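Local coordinates for protein phosphatidylinositol-specific phospholipase C1 (Streptomyces antibioticus, PDB 3H4X) that belongs to the calcium-dependent phosphoinositide phospholipase C family and folds as a closed barrel of parallel strands wrapped by helices, at residues A156-P160 with G161-G165; L306-V309 with R310-A314; E87-N91 with A92-R96; F145-L148 with I149-K152; M285-A288 with H289-P292. All coordinates share one frame; numbering follows the deposited sequence.

Contact 1. Residues A156-P160 with G161-G165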
loop_
_atom_site.group_PDB
_atom_site.type_symbol
_atom_site.label_atom_id
_atom_site.label_comp_id
_atom_site.label_asym_id
_atom_site.label_seq_id
_atom_site.Cartn_x
_atom_site.Cartn_y
_atom_site.Cartn_z
ATOM N N ALA A 156 0.543 -0.876 16.213
ATOM C CA ALA A 156 1.582 -0.994 15.200
ATOM C C ALA A 156 1.243 -0.240 13.913
ATOM O O ALA A 156 2.096 -0.088 13.044
ATOM C CB ALA A 156 1.859 -2.454 14.898
ATOM N N VAL A 157 0.006 0.231 13.793
ATOM C CA VAL A 157 -0.432 0.920 12.583
ATOM C C VAL A 157 -0.234 2.428 12.683
ATOM O O VAL A 157 -0.549 3.036 13.705
ATOM C CB VAL A 157 -1.913 0.626 12.284
ATOM C CG1 VAL A 157 -2.357 1.336 11.008
ATOM C CG2 VAL A 157 -2.136 -0.867 12.175
ATOM N N TYR A 158 0.298 3.023 11.621
ATOM C CA TYR A 158 0.309 4.470 11.483
ATOM C C TYR A 158 -0.723 4.796 10.414
ATOM O O TYR A 158 -0.542 4.457 9.246
ATOM C CB TYR A 158 1.690 4.970 11.066
ATOM C CG TYR A 158 1.814 6.479 11.095
ATOM C CD1 TYR A 158 2.145 7.150 12.268
ATOM C CD2 TYR A 158 1.601 7.235 9.952
ATOM C CE1 TYR A 158 2.263 8.534 12.298
ATOM C CE2 TYR A 158 1.713 8.616 9.974
ATOM C CZ TYR A 158 2.042 9.261 11.150
ATOM O OH TYR A 158 2.152 10.633 11.163
ATOM N N GLY A 159 -1.814 5.431 10.826
ATOM C CA GLY A 159 -2.961 5.655 9.950
ATOM C C GLY A 159 -3.286 7.125 9.763
ATOM O O GLY A 159 -2.581 7.993 10.275
ATOM N N PRO A 160 -4.360 7.420 9.015
ATOM C CA PRO A 160 -4.743 8.798 8.729
ATOM C C PRO A 160 -4.944 9.648 9.973
ATOM O O PRO A 160 -4.642 10.839 9.949
ATOM C CB PRO A 160 -6.065 8.641 7.977
ATOM C CG PRO A 160 -5.934 7.338 7.295
ATOM C CD PRO A 160 -5.179 6.459 8.259
ATOM N N GLY A 161 -5.474 9.064 11.041
ATOM C CA GLY A 161 -5.642 9.812 12.287
ATOM C C GLY A 161 -4.309 10.261 12.856
ATOM O O GLY A 161 -4.178 11.364 13.392
ATOM N N ASP A 162 -3.307 9.402 12.744
ATOM C CA ASP A 162 -1.977 9.728 13.236
ATOM C C ASP A 162 -1.350 10.859 12.427
ATOM O O ASP A 162 -0.812 11.809 12.992
ATOM C CB ASP A 162 -1.089 8.486 13.213
ATOM C CG ASP A 162 -1.636 7.373 14.079
ATOM O OD1 ASP A 162 -1.831 7.610 15.288
ATOM O OD2 ASP A 162 -1.886 6.270 13.557
ATOM N N LEU A 163 -1.425 10.764 11.104
ATOM C CA LEU A 163 -0.862 11.798 10.246
ATOM C C LEU A 163 -1.594 13.120 10.424
ATOM O O LEU A 163 -0.977 14.181 10.470
ATOM C CB LEU A 163 -0.927 11.381 8.777
ATOM C CG LEU A 163 -0.378 12.400 7.776
ATOM C CD1 LEU A 163 1.133 12.541 7.916
ATOM C CD2 LEU A 163 -0.750 11.995 6.360
ATOM N N THR A 164 -2.913 13.060 10.522
ATOM C CA THR A 164 -3.722 14.270 10.507
ATOM C C THR A 164 -3.616 15.071 11.802
ATOM O O THR A 164 -3.652 16.300 11.784
ATOM C CB THR A 164 -5.190 13.940 10.193
ATOM O OG1 THR A 164 -5.262 13.321 8.904
ATOM C CG2 THR A 164 -6.038 15.197 10.191
ATOM N N GLY A 165 -3.477 14.383 12.930
ATOM C CA GLY A 165 -3.424 15.068 14.218
ATOM C C GLY A 165 -4.630 15.967 14.410
ATOM O O GLY A 165 -5.767 15.532 14.237
#

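Contact 2. Residues L306-V309 with R310-A314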
loop_
_atom_site.group_PDB
_atom_site.type_symbol
_atom_site.label_atom_id
_atom_site.label_comp_id
_atom_site.label_asym_id
_atom_site.label_seq_id
_atom_site.Cartn_x
_atom_site.Cartn_y
_atom_site.Cartn_z
ATOM N N LEU A 306 19.022 -1.236 -9.692
ATOM C CA LEU A 306 19.463 -0.105 -8.891
ATOM C C LEU A 306 19.403 1.192 -9.690
ATOM O O LEU A 306 18.971 2.226 -9.179
ATOM C CB LEU A 306 20.879 -0.338 -8.358
ATOM C CG LEU A 306 20.997 -1.345 -7.212
ATOM C CD1 LEU A 306 22.456 -1.607 -6.877
ATOM C CD2 LEU A 306 20.241 -0.849 -5.987
ATOM N N ALA A 307 19.845 1.138 -10.942
ATOM C CA ALA A 307 19.792 2.309 -11.809
ATOM C C ALA A 307 18.352 2.773 -11.989
ATOM O O ALA A 307 18.063 3.966 -11.994
ATOM C CB ALA A 307 20.431 2.008 -13.158
ATOM N N ARG A 308 17.448 1.814 -12.136
ATOM C CA ARG A 308 16.037 2.123 -12.324
ATOM C C ARG A 308 15.446 2.785 -11.073
ATOM O O ARG A 308 14.702 3.763 -11.171
ATOM C CB ARG A 308 15.273 0.855 -12.710
ATOM C CG ARG A 308 13.794 1.052 -13.010
ATOM C CD ARG A 308 13.520 2.162 -14.021
ATOM N NE ARG A 308 14.326 2.090 -15.244
ATOM C CZ ARG A 308 14.090 1.267 -16.261
ATOM N NH1 ARG A 308 13.087 0.399 -16.213
ATOM N NH2 ARG A 308 14.872 1.303 -17.334
ATOM N N VAL A 309 15.788 2.268 -9.898
ATOM C CA VAL A 309 15.331 2.878 -8.656
ATOM C C VAL A 309 15.837 4.318 -8.536
ATOM O O VAL A 309 15.090 5.222 -8.166
ATOM C CB VAL A 309 15.762 2.054 -7.429
ATOM C CG1 VAL A 309 15.435 2.795 -6.148
ATOM C CG2 VAL A 309 15.076 0.698 -7.448
ATOM N N ARG A 310 17.108 4.530 -8.863
ATOM C CA ARG A 310 17.676 5.871 -8.818
ATOM C C ARG A 310 16.977 6.818 -9.792
ATOM O O ARG A 310 16.734 7.980 -9.474
ATOM C CB ARG A 310 19.173 5.823 -9.113
ATOM C CG ARG A 310 19.981 5.102 -8.057
ATOM C CD ARG A 310 20.096 5.936 -6.798
ATOM N NE ARG A 310 21.075 5.379 -5.869
ATOM C CZ ARG A 310 21.595 6.046 -4.844
ATOM N NH1 ARG A 310 21.233 7.300 -4.614
ATOM N NH2 ARG A 310 22.480 5.459 -4.050
ATOM N N GLN A 311 16.664 6.318 -10.982
ATOM C CA GLN A 311 15.963 7.131 -11.968
ATOM C C GLN A 311 14.601 7.560 -11.428
ATOM O O GLN A 311 14.213 8.722 -11.531
ATOM C CB GLN A 311 15.780 6.373 -13.284
ATOM C CG GLN A 311 15.043 7.193 -14.340
ATOM C CD GLN A 311 14.695 6.406 -15.582
ATOM O OE1 GLN A 311 14.785 5.181 -15.606
ATOM N NE2 GLN A 311 14.300 7.113 -16.634
ATOM N N LEU A 312 13.873 6.616 -10.843
ATOM C CA LEU A 312 12.550 6.931 -10.323
ATOM C C LEU A 312 12.610 7.842 -9.100
ATOM O O LEU A 312 11.743 8.694 -8.920
ATOM C CB LEU A 312 11.758 5.653 -10.044
ATOM C CG LEU A 312 11.538 4.822 -11.313
ATOM C CD1 LEU A 312 10.623 3.635 -11.056
ATOM C CD2 LEU A 312 11.003 5.687 -12.449
ATOM N N ALA A 313 13.641 7.677 -8.276
ATOM C CA ALA A 313 13.854 8.582 -7.151
ATOM C C ALA A 313 14.031 10.020 -7.640
ATOM O O ALA A 313 13.441 10.948 -7.096
ATOM C CB ALA A 313 15.058 8.145 -6.332
ATOM N N ALA A 314 14.846 10.200 -8.674
ATOM C CA ALA A 314 15.081 11.532 -9.227
ATOM C C ALA A 314 13.793 12.107 -9.814
ATOM O O ALA A 314 13.593 13.322 -9.831
ATOM C CB ALA A 314 16.183 11.489 -10.270
HETATM O O HOH W 1 15.598 4.308 -18.025
#

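Contact 3. Residues E87-N91 with A92-R96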
loop_
_atom_site.group_PDB
_atom_site.type_symbol
_atom_site.label_atom_id
_atom_site.label_comp_id
_atom_site.label_asym_id
_atom_site.label_seq_id
_atom_site.Cartn_x
_atom_site.Cartn_y
_atom_site.Cartn_z
ATOM N N GLU A 87 -0.043 -17.838 6.670
ATOM C CA GLU A 87 -0.235 -19.019 7.525
ATOM C C GLU A 87 -1.160 -18.802 8.712
ATOM O O GLU A 87 -1.607 -19.770 9.326
ATOM C CB GLU A 87 1.073 -19.501 8.149
ATOM C CG GLU A 87 2.313 -19.536 7.322
ATOM C CD GLU A 87 3.527 -19.744 8.221
ATOM O OE1 GLU A 87 4.361 -18.823 8.334
ATOM O OE2 GLU A 87 3.625 -20.815 8.866
ATOM N N GLY A 88 -1.388 -17.553 9.095
ATOM C CA GLY A 88 -2.111 -17.281 10.334
ATOM C C GLY A 88 -1.346 -17.734 11.568
ATOM O O GLY A 88 -1.924 -18.310 12.492
ATOM N N ALA A 89 -0.042 -17.484 11.584
ATOM C CA ALA A 89 0.792 -17.840 12.730
ATOM C C ALA A 89 0.310 -17.139 13.995
ATOM O O ALA A 89 0.002 -15.950 13.971
ATOM C CB ALA A 89 2.243 -17.486 12.458
ATOM N N ALA A 90 0.261 -17.873 15.102
ATOM C CA ALA A 90 -0.177 -17.302 16.376
ATOM C C ALA A 90 0.920 -16.460 17.022
ATOM O O ALA A 90 0.643 -15.564 17.821
ATOM C CB ALA A 90 -0.631 -18.404 17.327
ATOM N N ASN A 91 2.168 -16.755 16.679
ATOM C CA ASN A 91 3.312 -16.039 17.226
ATOM C C ASN A 91 4.540 -16.314 16.374
ATOM O O ASN A 91 4.488 -17.130 15.456
ATOM C CB ASN A 91 3.558 -16.452 18.677
ATOM C CG ASN A 91 3.719 -17.948 18.832
ATOM O OD1 ASN A 91 4.587 -18.551 18.208
ATOM N ND2 ASN A 91 2.879 -18.555 19.661
ATOM N N ALA A 92 5.641 -15.636 16.677
ATOM C CA ALA A 92 6.845 -15.739 15.860
ATOM C C ALA A 92 7.393 -17.165 15.796
ATOM O O ALA A 92 7.976 -17.562 14.788
ATOM C CB ALA A 92 7.912 -14.775 16.356
ATOM N N SER A 93 7.208 -17.932 16.871
ATOM C CA SER A 93 7.722 -19.302 16.926
ATOM C C SER A 93 7.080 -20.173 15.852
ATOM O O SER A 93 7.634 -21.204 15.456
ATOM C CB SER A 93 7.489 -19.927 18.308
ATOM O OG SER A 93 6.201 -20.514 18.404
ATOM N N GLU A 94 5.910 -19.746 15.382
ATOM C CA GLU A 94 5.129 -20.513 14.417
ATOM C C GLU A 94 5.341 -20.081 12.970
ATOM O O GLU A 94 4.781 -20.683 12.061
ATOM C CB GLU A 94 3.634 -20.431 14.740
ATOM C CG GLU A 94 3.231 -21.094 16.044
ATOM C CD GLU A 94 1.725 -21.245 16.184
ATOM O OE1 GLU A 94 0.980 -20.681 15.353
ATOM O OE2 GLU A 94 1.283 -21.933 17.128
ATOM N N LEU A 95 6.128 -19.036 12.746
ATOM C CA LEU A 95 6.354 -18.593 11.375
ATOM C C LEU A 95 7.109 -19.666 10.591
ATOM O O LEU A 95 8.064 -20.268 11.097
ATOM C CB LEU A 95 7.088 -17.253 11.341
ATOM C CG LEU A 95 6.246 -16.054 11.795
ATOM C CD1 LEU A 95 7.121 -14.832 11.999
ATOM C CD2 LEU A 95 5.120 -15.759 10.809
ATOM N N ARG A 96 6.659 -19.913 9.365
ATOM C CA ARG A 96 7.224 -20.955 8.514
ATOM C C ARG A 96 6.991 -22.343 9.108
ATOM O O ARG A 96 7.913 -23.160 9.164
ATOM C CB ARG A 96 8.719 -20.725 8.271
ATOM C CG ARG A 96 9.046 -19.362 7.695
ATOM C CD ARG A 96 10.545 -19.175 7.489
ATOM N NE ARG A 96 10.794 -17.866 6.906
ATOM C CZ ARG A 96 10.850 -16.737 7.603
ATOM N NH1 ARG A 96 10.713 -16.754 8.922
ATOM N NH2 ARG A 96 11.043 -15.587 6.971
#

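Contact 4. Residues F145-L148 with I149-K152. With EOH (ethanol), chain K.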
loop_
_atom_site.group_PDB
_atom_site.type_symbol
_atom_site.label_atom_id
_atom_site.label_comp_id
_atom_site.label_asym_id
_atom_site.label_seq_id
_atom_site.Cartn_x
_atom_site.Cartn_y
_atom_site.Cartn_z
ATOM N N PHE A 145 -13.224 -3.378 7.816
ATOM C CA PHE A 145 -11.822 -3.439 7.429
ATOM C C PHE A 145 -10.953 -2.806 8.522
ATOM O O PHE A 145 -10.007 -3.426 9.012
ATOM C CB PHE A 145 -11.678 -2.712 6.091
ATOM C CG PHE A 145 -10.278 -2.639 5.560
ATOM C CD1 PHE A 145 -9.749 -3.670 4.795
ATOM C CD2 PHE A 145 -9.506 -1.514 5.783
ATOM C CE1 PHE A 145 -8.467 -3.582 4.282
ATOM C CE2 PHE A 145 -8.227 -1.421 5.273
ATOM C CZ PHE A 145 -7.706 -2.456 4.528
ATOM N N ASP A 146 -11.294 -1.582 8.924
ATOM C CA ASP A 146 -10.568 -0.905 9.997
ATOM C C ASP A 146 -10.589 -1.733 11.285
ATOM O O ASP A 146 -9.573 -1.869 11.971
ATOM C CB ASP A 146 -11.190 0.458 10.308
ATOM C CG ASP A 146 -10.872 1.521 9.276
ATOM O OD1 ASP A 146 -9.939 1.353 8.461
ATOM O OD2 ASP A 146 -11.567 2.557 9.315
ATOM N N ALA A 147 -11.761 -2.257 11.631
ATOM C CA ALA A 147 -11.921 -2.988 12.884
ATOM C C ALA A 147 -11.020 -4.216 12.945
ATOM O O ALA A 147 -10.444 -4.522 13.990
ATOM C CB ALA A 147 -13.377 -3.377 13.099
ATOM N N LEU A 148 -10.903 -4.919 11.825
ATOM C CA LEU A 148 -10.060 -6.104 11.751
ATOM C C LEU A 148 -8.592 -5.737 11.922
ATOM O O LEU A 148 -7.859 -6.397 12.656
ATOM C CB LEU A 148 -10.274 -6.828 10.422
ATOM C CG LEU A 148 -9.356 -8.025 10.169
ATOM C CD1 LEU A 148 -9.498 -9.095 11.247
ATOM C CD2 LEU A 148 -9.638 -8.605 8.797
ATOM N N ILE A 149 -8.156 -4.688 11.236
ATOM C CA ILE A 149 -6.772 -4.255 11.355
ATOM C C ILE A 149 -6.461 -3.784 12.777
ATOM O O ILE A 149 -5.407 -4.116 13.323
ATOM C CB ILE A 149 -6.421 -3.187 10.297
ATOM C CG1 ILE A 149 -6.386 -3.836 8.908
ATOM C CG2 ILE A 149 -5.088 -2.526 10.617
ATOM C CD1 ILE A 149 -6.237 -2.865 7.770
ATOM N N ARG A 150 -7.380 -3.041 13.390
ATOM C CA ARG A 150 -7.196 -2.624 14.784
ATOM C C ARG A 150 -7.049 -3.839 15.692
ATOM O O ARG A 150 -6.188 -3.869 16.566
ATOM C CB ARG A 150 -8.364 -1.761 15.282
ATOM C CG ARG A 150 -8.419 -0.356 14.701
ATOM C CD ARG A 150 -9.289 0.595 15.535
ATOM N NE ARG A 150 -10.611 0.045 15.829
ATOM C CZ ARG A 150 -11.659 0.120 15.013
ATOM N NH1 ARG A 150 -11.555 0.726 13.834
ATOM N NH2 ARG A 150 -12.817 -0.417 15.374
ATOM N N GLN A 151 -7.896 -4.840 15.486
ATOM C CA GLN A 151 -7.874 -6.042 16.313
ATOM C C GLN A 151 -6.550 -6.787 16.189
ATOM O O GLN A 151 -5.983 -7.238 17.184
ATOM C CB GLN A 151 -9.039 -6.960 15.935
ATOM C CG GLN A 151 -9.199 -8.180 16.832
ATOM C CD GLN A 151 -8.510 -9.415 16.291
ATOM O OE1 GLN A 151 -8.558 -9.696 15.093
ATOM N NE2 GLN A 151 -7.881 -10.179 17.182
ATOM N N LYS A 152 -6.053 -6.917 14.965
ATOM C CA LYS A 152 -4.854 -7.712 14.720
ATOM C C LYS A 152 -3.552 -6.985 15.040
ATOM O O LYS A 152 -2.606 -7.593 15.541
ATOM C CB LYS A 152 -4.822 -8.191 13.270
ATOM C CG LYS A 152 -5.900 -9.206 12.932
ATOM C CD LYS A 152 -5.607 -10.566 13.536
ATOM C CE LYS A 152 -6.601 -11.601 13.034
ATOM N NZ LYS A 152 -6.276 -12.962 13.532
HETATM C C1 EOH K . -6.267 -15.317 11.721
HETATM C C2 EOH K . -5.330 -16.047 12.677
HETATM O O EOH K . -7.506 -15.014 12.322
#

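Contact 5. Residues M285-A288 with H289-P292. With EOH (ethanol), chain J.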
loop_
_atom_site.group_PDB
_atom_site.type_symbol
_atom_site.label_atom_id
_atom_site.label_comp_id
_atom_site.label_asym_id
_atom_site.label_seq_id
_atom_site.Cartn_x
_atom_site.Cartn_y
_atom_site.Cartn_z
ATOM N N MET A 285 5.074 4.242 -7.888
ATOM C CA MET A 285 5.248 4.006 -9.316
ATOM C C MET A 285 5.356 2.512 -9.585
ATOM O O MET A 285 6.305 1.852 -9.151
ATOM C CB MET A 285 6.480 4.730 -9.848
ATOM C CG MET A 285 6.426 6.236 -9.700
ATOM S SD MET A 285 7.595 7.007 -10.826
ATOM C CE MET A 285 7.353 8.743 -10.451
ATOM N N THR A 286 4.369 1.988 -10.302
ATOM C CA THR A 286 4.253 0.555 -10.533
ATOM C C THR A 286 4.911 0.124 -11.845
ATOM O O THR A 286 5.161 0.938 -12.736
ATOM C CB THR A 286 2.776 0.107 -10.505
ATOM O OG1 THR A 286 2.027 0.861 -11.464
ATOM C CG2 THR A 286 2.166 0.331 -9.122
ATOM N N ASP A 287 5.180 -1.170 -11.957
ATOM C CA ASP A 287 5.848 -1.719 -13.133
ATOM C C ASP A 287 7.089 -0.910 -13.487
ATOM O O ASP A 287 7.275 -0.490 -14.630
ATOM C CB ASP A 287 4.878 -1.805 -14.311
ATOM C CG ASP A 287 3.817 -2.866 -14.104
ATOM O OD1 ASP A 287 4.177 -3.989 -13.702
ATOM O OD2 ASP A 287 2.626 -2.580 -14.325
ATOM N N ALA A 288 7.940 -0.705 -12.489
ATOM C CA ALA A 288 9.159 0.080 -12.650
ATOM C C ALA A 288 10.045 -0.436 -13.781
ATOM O O ALA A 288 10.789 0.326 -14.397
ATOM C CB ALA A 288 9.939 0.113 -11.345
ATOM N N HIS A 289 9.962 -1.732 -14.054
ATOM C CA HIS A 289 10.788 -2.346 -15.088
ATOM C C HIS A 289 10.396 -1.925 -16.505
ATOM O O HIS A 289 11.200 -2.040 -17.437
ATOM C CB HIS A 289 10.713 -3.866 -14.964
ATOM C CG HIS A 289 9.332 -4.414 -15.141
ATOM N ND1 HIS A 289 8.309 -4.159 -14.251
ATOM C CD2 HIS A 289 8.803 -5.199 -16.108
ATOM C CE1 HIS A 289 7.211 -4.768 -14.663
ATOM N NE2 HIS A 289 7.484 -5.405 -15.787
ATOM N N ASN A 290 9.168 -1.439 -16.671
ATOM C CA ASN A 290 8.662 -1.070 -17.995
ATOM C C ASN A 290 9.042 0.339 -18.432
ATOM O O ASN A 290 8.726 0.755 -19.545
ATOM C CB ASN A 290 7.145 -1.239 -18.072
ATOM C CG ASN A 290 6.724 -2.680 -18.258
ATOM O OD1 ASN A 290 5.586 -3.045 -17.967
ATOM N ND2 ASN A 290 7.639 -3.507 -18.746
ATOM N N VAL A 291 9.711 1.081 -17.561
ATOM C CA VAL A 291 10.269 2.363 -17.963
ATOM C C VAL A 291 11.325 2.096 -19.033
ATOM O O VAL A 291 12.164 1.213 -18.863
ATOM C CB VAL A 291 10.908 3.082 -16.768
ATOM C CG1 VAL A 291 11.578 4.368 -17.208
ATOM C CG2 VAL A 291 9.856 3.365 -15.702
ATOM N N PRO A 292 11.284 2.840 -20.150
ATOM C CA PRO A 292 12.263 2.569 -21.204
ATOM C C PRO A 292 13.658 3.063 -20.834
ATOM O O PRO A 292 13.791 4.110 -20.206
ATOM C CB PRO A 292 11.715 3.350 -22.404
ATOM C CG PRO A 292 10.854 4.415 -21.823
ATOM C CD PRO A 292 10.308 3.878 -20.531
HETATM C C1 EOH J . 4.103 0.409 -18.220
HETATM C C2 EOH J . 3.243 1.117 -19.261
HETATM O O EOH J . 3.531 -0.805 -17.786
#

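Contact 1. Residues A156-P160 with G161-G165
Tyr158 has CG anti to its backbone N and beside its carbonyl carbon (chi1 -172°), while Asp162, its CG anti to the carbonyl carbon (chi1 -60°), swings back along the chain to one face of the tyrosine ring. The two side chains run antiparallel past one another. Asp162 CB lies over that face, offset toward the rim and 3.5 Å from Tyr158 CE1, a CH-pi contact. The carboxylate continues past the ring to the backbone, where Gly159 N donates to Asp162 OD2 at 2.9 Å, almost perfectly straight at 176° and on the anti lone pair. Gly159 is the N-cap of helix 160-164 and Asp162 its N3 residue, so this is the N3-to-N-cap half of a capping box; a glycine has no side chain to return the bond. A carboxylate at the start of a helix is probably stabilised by the helix dipole. The first turn closes as Leu163 N donates to Gly159 O at 3.1 Å. Pro160 O is gripped twice, by Thr164 N at 2.9 Å and by Thr164 OG1 at 2.8 Å, the two donors arriving from opposite faces of the carbonyl plane. Leu163 crosses the far end of the Tyr158 ring, its CB 4.0 Å from Tyr158 CE2. Pro160 and Leu163 both pack on Phe232 of strand 232-236, and Tyr158 shares a backbone hydrogen bond with Phe189 at the start of strand 189-195.

Contact 2. Residues L306-V309 with R310-A314
The Arg308 and Gln311 side chains run alongside each other in one direction, and their polar ends meet where Arg308 NE donates to Gln311 OE1 at 3.1 Å. The bond is weak, bent to 121°, and the guanidinium and amide planes stand 67° apart. A water completes the link: it donates to Gln311 OE1 at 2.7 Å and accepts, more weakly, from Arg308 NH2 at 3.2 Å. What puts the guanidinium here is a folded chain, bent at both chi2 and chi3, whereas Gln311 is extended throughout and brings its amide oxygen to NE. The stronger hold on the arginine comes from the loop that follows strand 282-286, where Ala288 O takes NH1 and Pro293 O takes NH2. Arg308 and Gln311 ride on helix 302-314, the crossover helix of the beta-alpha-beta unit formed by parallel strands 282-286 and 319-322, and Arg308 thereby ties that helix to the loop that leads into it. Regular i to i+4 bonding carries the backbone, for example Leu312 N to Arg308 O at 3.0 Å and Ala313 N to Val309 O at 2.9 Å. Arg310 leans back over the preceding turn, CG 3.2 Å from Leu306 O, then carries its guanidinium off. Farther out, Val309 packs on Val34 and Ala313 on Thr32, both of strand 31-36. Leu312 rests on Leu267, and the side chains of Arg310 and Ala313 reach Val335 of strand 334-336.

Contact 3. Residues E87-N91 with A92-R96
Ser93 turns its hydroxyl back on Asn91, OG donating to Asn91 OD1 over a short 2.5 Å, within the 3-10 segment 92-94 whose first residue, Ala92, packs its methyl group on Ala117 of helix 104-117. Asn91 can offer that oxygen because chi1 of 55° sets CG between its backbone N and carbonyl carbon. Glu94 N then closes the turn by donating to Asn91 O at 3.0 Å, and adds a weak bond to Asn91 OD1. The Glu94 side chain, extended beyond CG, runs back to the first half of the loop, where Ala90 N reaches OE1 at 2.9 Å from well above the carboxylate plane. Leu95 packs CD2 on Ala89 CB at 3.7 Å and touches Trp114. Arg96 gives its backbone N to Glu87 OE1 at 2.7 Å, on the syn side, while its guanidinium goes the other way to salt bridges with Asp50 and Asp53. Glu87 OE2 accepts from the next two amides, Thr97 N and Lys98 N. Two carboxylates thus pin an irregular loop by taking backbone N-H groups that no strand or helix pairs, and the three amides gathered on Glu87 would probably favour its ionised form.

Contact 4. Residues F145-L148 with I149-K152
Helix 142-153, the first helix of the connection from strand 124-130 to strand 189-195 of the barrel, places Phe145 and Ile149 one turn apart on the side facing the sheet. The two side chains run alongside each other. Ile149 CD1 lies over one face of the Phe145 ring, 3.9 Å from its centroid and 3.5 Å from CE2, a CH-pi contact. The ring is placed by chi1 of 178°, with CG anti to the backbone N. On another side of the helix Arg150, bent at chi3, folds back along the preceding turn, its guanidinium face over Ala147 CA and NH1 3.6 Å from Asp146 CB. No salt bridge forms with Asp146: NH1 goes to Gln228 O, while the Asp146 carboxylate takes Tyr213, His216 and Thr230. Leu148 CD1 meets Lys152 CG at 4.0 Å, the lysine turning away to put NZ on an ethanol oxygen at 2.7 Å and on Ser109. Lys152 N to Leu148 O, 3.0 Å, is one of the regular helix bonds. Within the barrel, Phe145 and Ile149 cover Leu193 and Phe191 of strand 189-195, whereas Leu148 and Lys152 pack on Leu108 of the neighbouring helix 104-117.

Contact 5. Residues M285-A288 with H289-P292
Asp287 and Asn290 close the tight part of this turn: Asn290 N donates to Asp287 O at 2.9 Å, fairly straight at 159° although it approaches from above the carbonyl plane. The chain leaves strand 282-286 through Asp287, whose backbone is in the left-handed region, and then coils through 3-10 residues. His289 belongs to the packed part too. With chi1 at 61° it curls its ring back beside Asp287, and the carboxylate and ring planes stand 77° apart. Asp287 OD1 comes to the ring edge, 3.3 Å from His289 CE1, while Asn290 CG sits above a ring face, 3.7 Å from its plane. The turn follows the C-terminal end of barrel strand 282-286 and begins the connection to helix 302-314. Its looser side starts with a second i to i+3 bond, Val291 N to Ala288 O, which is stretched to 3.4 Å and weak, consistent with the 3-10 coil ending here. Val291 nevertheless stays buried, its side chain packing on Arg308 and Gln311 of helix 302-314. The Asn290 amide has a small-molecule partner: OD1 accepts from the oxygen of a bound ethanol, probably from the crystallisation liquor, at 3.0 Å. The chemistry is uneven: the carboxylate meets a ring carbon, probably a weak electrostatic attraction at best, and the buried His289 ND1 has no polar partner in the model.

The five contacts fall into two touching pairs and one outlier. Contacts 4 and 1 follow each other in the chain and meet where Ile149 CG2 packs on Val157 CG2; contact 4 packs on strand 189-195 and contact 1 shares backbone hydrogen bonds with Phe189 at its start. Contacts 5 and 2 share a beta-alpha-beta unit: Leu312 CD1 rests on Ala288 CB, and polar bonds join helix to turn. Contact 3 touches none of the others. All five are partly buried, but their partners differ: barrel strands for contacts 1, 2, 4 and 5, helices 48-52 and 104-117 for contact 3. Contacts 1 and 3 use carboxylates to hold backbone amides; contact 5 relies on its turn bonds.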